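Local coordinates for inositol 2-dehydrogenase (Sinorhizobium meliloti, PDB 4HKT), which oxidises myo-inositol to 2-keto-myo-inositol (scyllo-inosose) with NAD+ as the electron acceptor, the first step of myo-inositol breakdown, at residues L9-I14 and P38-A43; V31-A36 and E42-A47; V189-T194 and A315-R320. One frame throughout, in Å; residues are numbered along the deposited sequence.

Contact 1: L9-I14 and P38-A43; sequences LGAGRI and PAAAEA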
ATOM      1  N   LEU B   9      20.264 -34.699  -9.664  1.00 32.72           N
ATOM      2  CA  LEU B   9      20.291 -35.733  -8.647  1.00 30.37           C
ATOM      3  C   LEU B   9      19.303 -35.357  -7.582  1.00 32.38           C
ATOM      4  O   LEU B   9      19.474 -34.343  -6.888  1.00 31.28           O
ATOM      5  CB  LEU B   9      21.674 -35.869  -8.020  1.00 30.76           C
ATOM      6  CG  LEU B   9      22.860 -35.859  -8.976  1.00 29.38           C
ATOM      7  CD1 LEU B   9      24.129 -36.122  -8.189  1.00 28.47           C
ATOM      8  CD2 LEU B   9      22.704 -36.888 -10.074  1.00 31.21           C
ATOM      9  N   GLY B  10      18.263 -36.173  -7.457  1.00 32.55           N
ATOM     10  CA  GLY B  10      17.172 -35.918  -6.530  1.00 36.38           C
ATOM     11  C   GLY B  10      15.942 -35.402  -7.260  1.00 36.88           C
ATOM     12  O   GLY B  10      16.014 -34.418  -8.006  1.00 39.36           O
ATOM     13  N   ALA B  11      14.801 -36.046  -7.016  1.00 42.11           N
ATOM     14  CA  ALA B  11      13.561 -35.745  -7.741  1.00 41.85           C
ATOM     15  C   ALA B  11      12.394 -35.333  -6.836  1.00 42.09           C
ATOM     16  O   ALA B  11      11.241 -35.409  -7.249  1.00 43.81           O
ATOM     17  CB  ALA B  11      13.169 -36.950  -8.599  1.00 44.25           C
ATOM     18  N   GLY B  12      12.682 -34.888  -5.615  1.00 40.00           N
ATOM     19  CA  GLY B  12      11.643 -34.364  -4.719  1.00 41.15           C
ATOM     20  C   GLY B  12      11.197 -32.966  -5.109  1.00 40.46           C
ATOM     21  O   GLY B  12      11.410 -32.536  -6.243  1.00 40.30           O
ATOM     22  N   ARG B  13      10.565 -32.256  -4.168  1.00 42.15           N
ATOM     23  CA  ARG B  13      10.034 -30.916  -4.429  1.00 43.93           C
ATOM     24  C   ARG B  13      11.121 -29.999  -4.970  1.00 43.01           C
ATOM     25  O   ARG B  13      10.941 -29.322  -5.980  1.00 46.07           O
ATOM     26  CB  ARG B  13       9.452 -30.273  -3.150  1.00 46.69           C
ATOM     27  CG  ARG B  13       8.051 -30.725  -2.797  1.00 48.96           C
ATOM     28  CD  ARG B  13       7.326 -29.719  -1.910  1.00 49.84           C
ATOM     29  NE  ARG B  13       8.018 -29.478  -0.643  1.00 49.44           N
ATOM     30  CZ  ARG B  13       7.468 -28.882   0.418  1.00 51.53           C
ATOM     31  NH1 ARG B  13       6.203 -28.449   0.391  1.00 50.07           N
ATOM     32  NH2 ARG B  13       8.186 -28.722   1.523  1.00 48.04           N
ATOM     33  N   ILE B  14      12.263 -29.995  -4.296  1.00 42.21           N
ATOM     34  CA  ILE B  14      13.316 -29.063  -4.645  1.00 43.89           C
ATOM     35  C   ILE B  14      13.867 -29.473  -6.014  1.00 41.41           C
ATOM     36  O   ILE B  14      14.086 -28.632  -6.864  1.00 34.38           O
ATOM     37  CB  ILE B  14      14.421 -28.967  -3.558  1.00 49.40           C
ATOM     38  CG1 ILE B  14      13.850 -28.487  -2.200  1.00 53.49           C
ATOM     39  CG2 ILE B  14      15.471 -27.948  -3.991  1.00 51.94           C
ATOM     40  CD1 ILE B  14      12.993 -29.473  -1.419  1.00 56.82           C
ATOM     41  N   PRO B  38      12.837 -44.760  -8.054  1.00 65.96           N
ATOM     42  CA  PRO B  38      12.728 -44.707  -9.521  1.00 67.05           C
ATOM     43  C   PRO B  38      11.458 -44.075 -10.098  1.00 65.80           C
ATOM     44  O   PRO B  38      11.528 -43.464 -11.169  1.00 68.50           O
ATOM     45  CB  PRO B  38      12.817 -46.179  -9.924  1.00 68.23           C
ATOM     46  CG  PRO B  38      13.703 -46.764  -8.890  1.00 67.60           C
ATOM     47  CD  PRO B  38      13.287 -46.094  -7.611  1.00 67.89           C
ATOM     48  N   ALA B  39      10.323 -44.224  -9.412  1.00 63.49           N
ATOM     49  CA  ALA B  39       9.062 -43.579  -9.828  1.00 62.16           C
ATOM     50  C   ALA B  39       9.202 -42.054  -9.883  1.00 60.34           C
ATOM     51  O   ALA B  39       8.759 -41.404 -10.845  1.00 58.53           O
ATOM     52  CB  ALA B  39       7.935 -43.958  -8.882  1.00 61.20           C
ATOM     53  N   ALA B  40       9.834 -41.499  -8.850  1.00 57.81           N
ATOM     54  CA  ALA B  40      10.074 -40.057  -8.761  1.00 54.84           C
ATOM     55  C   ALA B  40      10.950 -39.565  -9.911  1.00 50.85           C
ATOM     56  O   ALA B  40      10.667 -38.530 -10.504  1.00 46.90           O
ATOM     57  CB  ALA B  40      10.702 -39.705  -7.423  1.00 56.87           C
ATOM     58  N   ALA B  41      11.997 -40.325 -10.227  1.00 51.16           N
ATOM     59  CA  ALA B  41      12.903 -39.993 -11.317  1.00 49.64           C
ATOM     60  C   ALA B  41      12.192 -40.112 -12.646  1.00 49.23           C
ATOM     61  O   ALA B  41      12.220 -39.189 -13.462  1.00 45.16           O
ATOM     62  CB  ALA B  41      14.107 -40.916 -11.291  1.00 52.77           C
ATOM     63  N   GLU B  42      11.553 -41.263 -12.849  1.00 55.97           N
ATOM     64  CA  GLU B  42      10.717 -41.505 -14.027  1.00 58.87           C
ATOM     65  C   GLU B  42       9.749 -40.343 -14.283  1.00 56.93           C
ATOM     66  O   GLU B  42       9.661 -39.837 -15.402  1.00 55.95           O
ATOM     67  CB  GLU B  42       9.936 -42.819 -13.867  1.00 65.12           C
ATOM     68  CG  GLU B  42      10.773 -44.080 -14.059  1.00 68.53           C
ATOM     69  CD  GLU B  42      10.096 -45.333 -13.512  1.00 72.71           C
ATOM     70  OE1 GLU B  42       8.856 -45.450 -13.629  1.00 74.70           O
ATOM     71  OE2 GLU B  42      10.803 -46.211 -12.966  1.00 75.32           O
ATOM     72  N   ALA B  43       9.044 -39.910 -13.241  1.00 56.37           N
ATOM     73  CA  ALA B  43       8.112 -38.781 -13.367  1.00 57.31           C
ATOM     74  C   ALA B  43       8.776 -37.548 -13.996  1.00 58.72           C
ATOM     75  O   ALA B  43       8.204 -36.890 -14.870  1.00 57.12           O
ATOM     76  CB  ALA B  43       7.512 -38.430 -12.005  1.00 58.73           C
TER
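Ala11 meets Ala40 and the start of Ala41 through one carbon, since its side chain begins and ends at CB. That methyl lies 3.5 Å from the carbonyl oxygen, Ala40 O, and 3.9 Å from the next amide nitrogen, Ala41 N, so it rests against the peptide group linking the two residues. On the same helix it also reaches a methyl, with Ala11 CB and Ala40 CB 3.9 Å apart. The backbones can come this near because every participant is alanine: Ala11 CA and Ala41 CA are separated by 5.6 Å. The contact is small, 92 Å² in total: a methyl against a helix peptide group and one other methyl. Next to it, Gly10 makes a backbone hydrogen bond with Ala34 of strand 28-34, and Ala11 N hydrogen-bonds to the side-chain oxygen Asp35 OD1, which probably helps to hold the turn beside the helix. The turn needs glycine at Gly10, where, at a phi of 104°, a CB would press on Leu9 O; Gly12 is the N-cap residue of helix 13-24. A strand, a glycine-bearing turn and a helix, with Gly10, Gly12 and Gly15 spaced as GxGxxG, are consistent with the dinucleotide-binding turn of a Rossmann fold.

Contact 2: V31-A36 and E42-A47; sequences VAVADA and EAIAGA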
ATOM      1  N   VAL B  31      19.491 -33.607 -19.302  1.00 42.87           N
ATOM      2  CA  VAL B  31      19.865 -34.857 -19.972  1.00 41.52           C
ATOM      3  C   VAL B  31      19.478 -36.065 -19.129  1.00 43.07           C
ATOM      4  O   VAL B  31      18.937 -37.037 -19.658  1.00 47.27           O
ATOM      5  CB  VAL B  31      21.394 -34.886 -20.228  1.00 40.22           C
ATOM      6  CG1 VAL B  31      21.851 -36.232 -20.772  1.00 40.18           C
ATOM      7  CG2 VAL B  31      21.788 -33.759 -21.166  1.00 39.17           C
ATOM      8  N   ALA B  32      19.752 -36.012 -17.823  1.00 39.14           N
ATOM      9  CA  ALA B  32      19.558 -37.169 -16.956  1.00 39.20           C
ATOM     10  C   ALA B  32      19.048 -36.800 -15.575  1.00 39.87           C
ATOM     11  O   ALA B  32      19.435 -35.774 -15.022  1.00 37.64           O
ATOM     12  CB  ALA B  32      20.849 -37.955 -16.840  1.00 39.66           C
ATOM     13  N   VAL B  33      18.146 -37.622 -15.051  1.00 39.67           N
ATOM     14  CA  VAL B  33      17.702 -37.526 -13.668  1.00 42.01           C
ATOM     15  C   VAL B  33      18.052 -38.807 -12.929  1.00 41.09           C
ATOM     16  O   VAL B  33      18.004 -39.889 -13.509  1.00 37.96           O
ATOM     17  CB  VAL B  33      16.182 -37.361 -13.565  1.00 45.13           C
ATOM     18  CG1 VAL B  33      15.751 -37.222 -12.099  1.00 45.18           C
ATOM     19  CG2 VAL B  33      15.742 -36.159 -14.366  1.00 50.96           C
ATOM     20  N   ALA B  34      18.370 -38.670 -11.640  1.00 36.77           N
ATOM     21  CA  ALA B  34      18.563 -39.790 -10.744  1.00 35.72           C
ATOM     22  C   ALA B  34      17.844 -39.533  -9.403  1.00 37.50           C
ATOM     23  O   ALA B  34      17.627 -38.378  -9.002  1.00 30.84           O
ATOM     24  CB  ALA B  34      20.047 -40.037 -10.529  1.00 37.03           C
ATOM     25  N   ASP B  35      17.466 -40.620  -8.734  1.00 36.94           N
ATOM     26  CA  ASP B  35      16.783 -40.568  -7.441  1.00 41.35           C
ATOM     27  C   ASP B  35      16.791 -41.979  -6.864  1.00 44.22           C
ATOM     28  O   ASP B  35      16.917 -42.944  -7.605  1.00 40.89           O
ATOM     29  CB  ASP B  35      15.336 -40.067  -7.598  1.00 43.59           C
ATOM     30  CG  ASP B  35      14.705 -39.651  -6.272  1.00 48.59           C
ATOM     31  OD1 ASP B  35      14.996 -38.537  -5.772  1.00 46.22           O
ATOM     32  OD2 ASP B  35      13.894 -40.438  -5.739  1.00 48.46           O
ATOM     33  N   ALA B  36      16.690 -42.111  -5.547  1.00 48.90           N
ATOM     34  CA  ALA B  36      16.641 -43.439  -4.927  1.00 51.01           C
ATOM     35  C   ALA B  36      15.282 -44.118  -5.175  1.00 55.07           C
ATOM     36  O   ALA B  36      15.182 -45.339  -5.130  1.00 50.98           O
ATOM     37  CB  ALA B  36      16.927 -43.346  -3.440  1.00 52.50           C
ATOM     38  N   GLU B  42      11.553 -41.263 -12.849  1.00 55.97           N
ATOM     39  CA  GLU B  42      10.717 -41.505 -14.027  1.00 58.87           C
ATOM     40  C   GLU B  42       9.749 -40.343 -14.283  1.00 56.93           C
ATOM     41  O   GLU B  42       9.661 -39.837 -15.402  1.00 55.95           O
ATOM     42  CB  GLU B  42       9.936 -42.819 -13.867  1.00 65.12           C
ATOM     43  CG  GLU B  42      10.773 -44.080 -14.059  1.00 68.53           C
ATOM     44  CD  GLU B  42      10.096 -45.333 -13.512  1.00 72.71           C
ATOM     45  OE1 GLU B  42       8.856 -45.450 -13.629  1.00 74.70           O
ATOM     46  OE2 GLU B  42      10.803 -46.211 -12.966  1.00 75.32           O
ATOM     47  N   ALA B  43       9.044 -39.910 -13.241  1.00 56.37           N
ATOM     48  CA  ALA B  43       8.112 -38.781 -13.367  1.00 57.31           C
ATOM     49  C   ALA B  43       8.776 -37.548 -13.996  1.00 58.72           C
ATOM     50  O   ALA B  43       8.204 -36.890 -14.870  1.00 57.12           O
ATOM     51  CB  ALA B  43       7.512 -38.430 -12.005  1.00 58.73           C
ATOM     52  N   ILE B  44       9.992 -37.234 -13.556  1.00 60.49           N
ATOM     53  CA  ILE B  44      10.701 -36.068 -14.076  1.00 58.01           C
ATOM     54  C   ILE B  44      11.199 -36.351 -15.488  1.00 53.37           C
ATOM     55  O   ILE B  44      11.129 -35.484 -16.351  1.00 51.45           O
ATOM     56  CB  ILE B  44      11.848 -35.628 -13.129  1.00 58.36           C
ATOM     57  CG1 ILE B  44      11.244 -35.088 -11.825  1.00 60.67           C
ATOM     58  CG2 ILE B  44      12.723 -34.566 -13.773  1.00 56.58           C
ATOM     59  CD1 ILE B  44      12.248 -34.559 -10.829  1.00 60.26           C
ATOM     60  N   ALA B  45      11.711 -37.556 -15.712  1.00 52.66           N
ATOM     61  CA  ALA B  45      12.087 -37.994 -17.058  1.00 53.83           C
ATOM     62  C   ALA B  45      10.879 -37.946 -17.996  1.00 54.41           C
ATOM     63  O   ALA B  45      10.968 -37.432 -19.114  1.00 52.96           O
ATOM     64  CB  ALA B  45      12.648 -39.407 -17.014  1.00 55.74           C
ATOM     65  N   GLY B  46       9.758 -38.495 -17.534  1.00 57.00           N
ATOM     66  CA  GLY B  46       8.507 -38.435 -18.276  1.00 62.93           C
ATOM     67  C   GLY B  46       8.195 -37.019 -18.731  1.00 65.69           C
ATOM     68  O   GLY B  46       8.126 -36.744 -19.931  1.00 66.30           O
ATOM     69  N   ALA B  47       8.055 -36.113 -17.765  1.00 68.22           N
ATOM     70  CA  ALA B  47       7.608 -34.731 -18.030  1.00 63.29           C
ATOM     71  C   ALA B  47       8.574 -33.870 -18.854  1.00 63.00           C
ATOM     72  O   ALA B  47       8.136 -32.911 -19.489  1.00 66.04           O
ATOM     73  CB  ALA B  47       7.272 -34.026 -16.721  1.00 61.69           C
TER
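Strand 28-34 and helix 38-48 are successive elements of a beta-alpha-beta unit in the NAD-binding Rossmann fold, and Val33 packs against Ile44 where the helix lies over the sheet. The two side chains cross at about a right angle and meet through single methyls. Val33 CG2 and Ile44 CG2 are 3.5 Å apart, closer than two methyl carbons normally settle, whereas the branch carbon Ile44 CB stands 4.1 Å from Val33 CG2. The torsions explain which branches are used. In Val33, CG1 is anti to the backbone N (chi1 -178°), leaving CG2 beside that N to face the helix; in Ile44, chi1 of -68° sends CG2 anti to its own N and commits CG1 and CD1 to a separate direction, where the side chain touches Ala11. Ala45 is met at its backbone and at longer range, Val33 CG2 lying 4.5 Å from Ala45 N. Ala32 and Ala34 point away from this helix and pack on helix 55-60. The backbone of Val33 bonds to Glu51 of strand 51-52 and to Arg53 just after it. Across 112 Å² the pairing is aliphatic, suggesting that strand and helix are held here mainly by packing and exclusion of water.

Contact 3: V189-T194 and A315-R320; sequences VSVTAT and ADAAVR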
ATOM      1  N   VAL B 189      30.588 -10.639  13.235  1.00 18.60           N
ATOM      2  CA  VAL B 189      31.623 -11.117  14.133  1.00 19.59           C
ATOM      3  C   VAL B 189      31.079 -11.677  15.451  1.00 19.55           C
ATOM      4  O   VAL B 189      31.843 -12.304  16.215  1.00 22.16           O
ATOM      5  CB  VAL B 189      32.687 -10.040  14.436  1.00 21.79           C
ATOM      6  CG1 VAL B 189      33.356  -9.600  13.135  1.00 22.54           C
ATOM      7  CG2 VAL B 189      32.132  -8.838  15.231  1.00 20.29           C
ATOM      8  N   SER B 190      29.776 -11.462  15.688  1.00 17.80           N
ATOM      9  CA  SER B 190      29.087 -11.873  16.871  1.00 16.88           C
ATOM     10  C   SER B 190      27.628 -12.245  16.580  1.00 16.30           C
ATOM     11  O   SER B 190      26.958 -11.651  15.733  1.00 14.12           O
ATOM     12  CB  SER B 190      29.146 -10.799  17.963  1.00 18.76           C
ATOM     13  OG  SER B 190      28.305  -9.700  17.646  1.00 20.93           O
ATOM     14  N   VAL B 191      27.161 -13.245  17.312  1.00 15.46           N
ATOM     15  CA  VAL B 191      25.788 -13.734  17.212  1.00 15.33           C
ATOM     16  C   VAL B 191      25.163 -13.852  18.593  1.00 14.73           C
ATOM     17  O   VAL B 191      25.768 -14.407  19.487  1.00 14.67           O
ATOM     18  CB  VAL B 191      25.764 -15.103  16.559  1.00 15.16           C
ATOM     19  CG1 VAL B 191      24.330 -15.611  16.450  1.00 16.79           C
ATOM     20  CG2 VAL B 191      26.381 -15.009  15.188  1.00 15.94           C
ATOM     21  N   THR B 192      23.974 -13.311  18.765  1.00 15.52           N
ATOM     22  CA  THR B 192      23.235 -13.583  19.974  1.00 17.36           C
ATOM     23  C   THR B 192      21.807 -13.948  19.586  1.00 16.57           C
ATOM     24  O   THR B 192      21.224 -13.380  18.633  1.00 14.33           O
ATOM     25  CB  THR B 192      23.367 -12.421  20.999  1.00 19.63           C
ATOM     26  OG1 THR B 192      22.964 -12.887  22.307  1.00 23.08           O
ATOM     27  CG2 THR B 192      22.564 -11.251  20.575  1.00 20.28           C
ATOM     28  N   ALA B 193      21.265 -14.943  20.272  1.00 15.23           N
ATOM     29  CA  ALA B 193      20.015 -15.553  19.831  1.00 14.41           C
ATOM     30  C   ALA B 193      19.155 -16.030  20.974  1.00 14.88           C
ATOM     31  O   ALA B 193      19.645 -16.317  22.068  1.00 13.76           O
ATOM     32  CB  ALA B 193      20.305 -16.744  18.952  1.00 13.65           C
ATOM     33  N   THR B 194      17.860 -16.066  20.712  1.00 15.34           N
ATOM     34  CA  THR B 194      16.914 -16.654  21.649  1.00 17.12           C
ATOM     35  C   THR B 194      16.053 -17.626  20.873  1.00 15.85           C
ATOM     36  O   THR B 194      15.906 -17.508  19.660  1.00 14.07           O
ATOM     37  CB  THR B 194      16.016 -15.600  22.287  1.00 18.40           C
ATOM     38  OG1 THR B 194      15.361 -14.867  21.258  1.00 21.55           O
ATOM     39  CG2 THR B 194      16.836 -14.640  23.180  1.00 19.95           C
ATOM     40  N   ALA B 315      24.966 -20.155  11.987  1.00 13.84           N
ATOM     41  CA  ALA B 315      23.980 -21.017  12.628  1.00 14.08           C
ATOM     42  C   ALA B 315      24.574 -21.710  13.863  1.00 14.38           C
ATOM     43  O   ALA B 315      23.914 -21.769  14.915  1.00 14.46           O
ATOM     44  CB  ALA B 315      23.379 -22.038  11.640  1.00 13.68           C
ATOM     45  N   ASP B 316      25.782 -22.241  13.738  1.00 14.99           N
ATOM     46  CA  ASP B 316      26.422 -22.965  14.865  1.00 16.70           C
ATOM     47  C   ASP B 316      26.587 -22.018  16.090  1.00 16.95           C
ATOM     48  O   ASP B 316      26.341 -22.422  17.251  1.00 15.52           O
ATOM     49  CB  ASP B 316      27.795 -23.514  14.466  1.00 17.27           C
ATOM     50  CG  ASP B 316      27.730 -24.717  13.522  1.00 18.72           C
ATOM     51  OD1 ASP B 316      26.706 -25.430  13.447  1.00 20.16           O
ATOM     52  OD2 ASP B 316      28.740 -24.948  12.830  1.00 20.59           O
ATOM     53  N   ALA B 317      27.017 -20.777  15.804  1.00 15.05           N
ATOM     54  CA  ALA B 317      27.115 -19.755  16.815  1.00 15.88           C
ATOM     55  C   ALA B 317      25.755 -19.445  17.420  1.00 16.03           C
ATOM     56  O   ALA B 317      25.674 -19.291  18.631  1.00 16.32           O
ATOM     57  CB  ALA B 317      27.788 -18.483  16.279  1.00 14.75           C
ATOM     58  N   ALA B 318      24.691 -19.356  16.604  1.00 15.66           N
ATOM     59  CA  ALA B 318      23.347 -19.173  17.167  1.00 16.33           C
ATOM     60  C   ALA B 318      22.914 -20.271  18.134  1.00 15.81           C
ATOM     61  O   ALA B 318      22.316 -19.969  19.146  1.00 18.15           O
ATOM     62  CB  ALA B 318      22.268 -18.970  16.086  1.00 15.34           C
ATOM     63  N   VAL B 319      23.212 -21.523  17.816  1.00 16.36           N
ATOM     64  CA  VAL B 319      22.870 -22.662  18.655  1.00 16.06           C
ATOM     65  C   VAL B 319      23.559 -22.535  20.025  1.00 16.71           C
ATOM     66  O   VAL B 319      22.899 -22.699  21.053  1.00 15.63           O
ATOM     67  CB  VAL B 319      23.281 -23.990  17.955  1.00 17.04           C
ATOM     68  CG1 VAL B 319      23.049 -25.218  18.823  1.00 17.58           C
ATOM     69  CG2 VAL B 319      22.503 -24.215  16.632  1.00 17.05           C
ATOM     70  N   ARG B 320      24.859 -22.247  20.016  1.00 16.39           N
ATOM     71  CA  ARG B 320      25.655 -22.027  21.244  1.00 18.60           C
ATOM     72  C   ARG B 320      25.153 -20.851  22.034  1.00 16.54           C
ATOM     73  O   ARG B 320      25.053 -20.929  23.256  1.00 17.99           O
ATOM     74  CB  ARG B 320      27.143 -21.811  20.937  1.00 21.12           C
ATOM     75  CG  ARG B 320      27.932 -23.042  20.498  1.00 25.36           C
ATOM     76  CD  ARG B 320      29.434 -22.741  20.434  1.00 29.56           C
ATOM     77  NE  ARG B 320      29.943 -22.196  21.706  1.00 33.33           N
ATOM     78  CZ  ARG B 320      31.065 -21.493  21.869  1.00 36.52           C
ATOM     79  NH1 ARG B 320      31.853 -21.157  20.848  1.00 37.69           N
ATOM     80  NH2 ARG B 320      31.383 -21.077  23.082  1.00 39.04           N
TER
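Val191 straddles the helix surface beside Ala317 and Ala318, one methyl for each. Its chi1 of -180° puts CG1 anti to the backbone N, and the two branches diverge: Val191 CG2 reaches Ala317 CB at 3.9 Å, while Val191 CG1 lies over the backbone of the next residue, 3.8 Å from Ala318 CA. The Ala318 methyl lies across the strand and is touched from the side by both strand residues, its CB 4.0 Å from Val191 CG1 and 4.1 Å from Ala193 CB. Ala193 CB also approaches the carbonyl, 3.8 Å from Ala318 O, so its side chain sits against helix backbone as much as against a methyl. Such short side chains let the axes of strand 189-194 and helix 315-320 come within 7.0 Å, crossing at -50°. This is helix-on-sheet packing in the C-terminal domain of a Gfo/Idh/MocA enzyme: strand 188-196 belongs to the large mixed sheet, and helix 305-324 packs on one face of it and is itself met by helix 168-184, whose Phe169 and Phe177 touch Ala318. Val191 and Ala193 point toward the helix, and the alternate residues Ser190, Thr192 and Thr194 point away. On that far face Thr192 packs against Thr192 of a second subunit, and Thr194 OG1 hydrogen-bonds to Gln223 OE1 of the same neighbour. A polar tie also joins helix and strand, from Ala193 N to Ser321 OG.

In the fold
Contacts 1 and 2 have centres 6 Å apart and share Glu42 and Ala43 of helix 38-48. Ala11 CB and Ile44 CD1 are 3.4 Å apart, so one helix packs against both the glycine-bearing turn and strand 28-34 of the parallel sheet. Contact 1 opens first, at the turn after strand 4-9, contact 2 at strand 28-34, and both end on helix 38-48 before contact 3 begins. Contact 3 lies on the opposite side of the chain's centre, its centre about 35 and 39 Å from those of contacts 1 and 2, and joins the mixed sheet to helix 305-324. The division matches the family's two-domain plan, dinucleotide-binding part at one end and subunit-contacting sheet at the other.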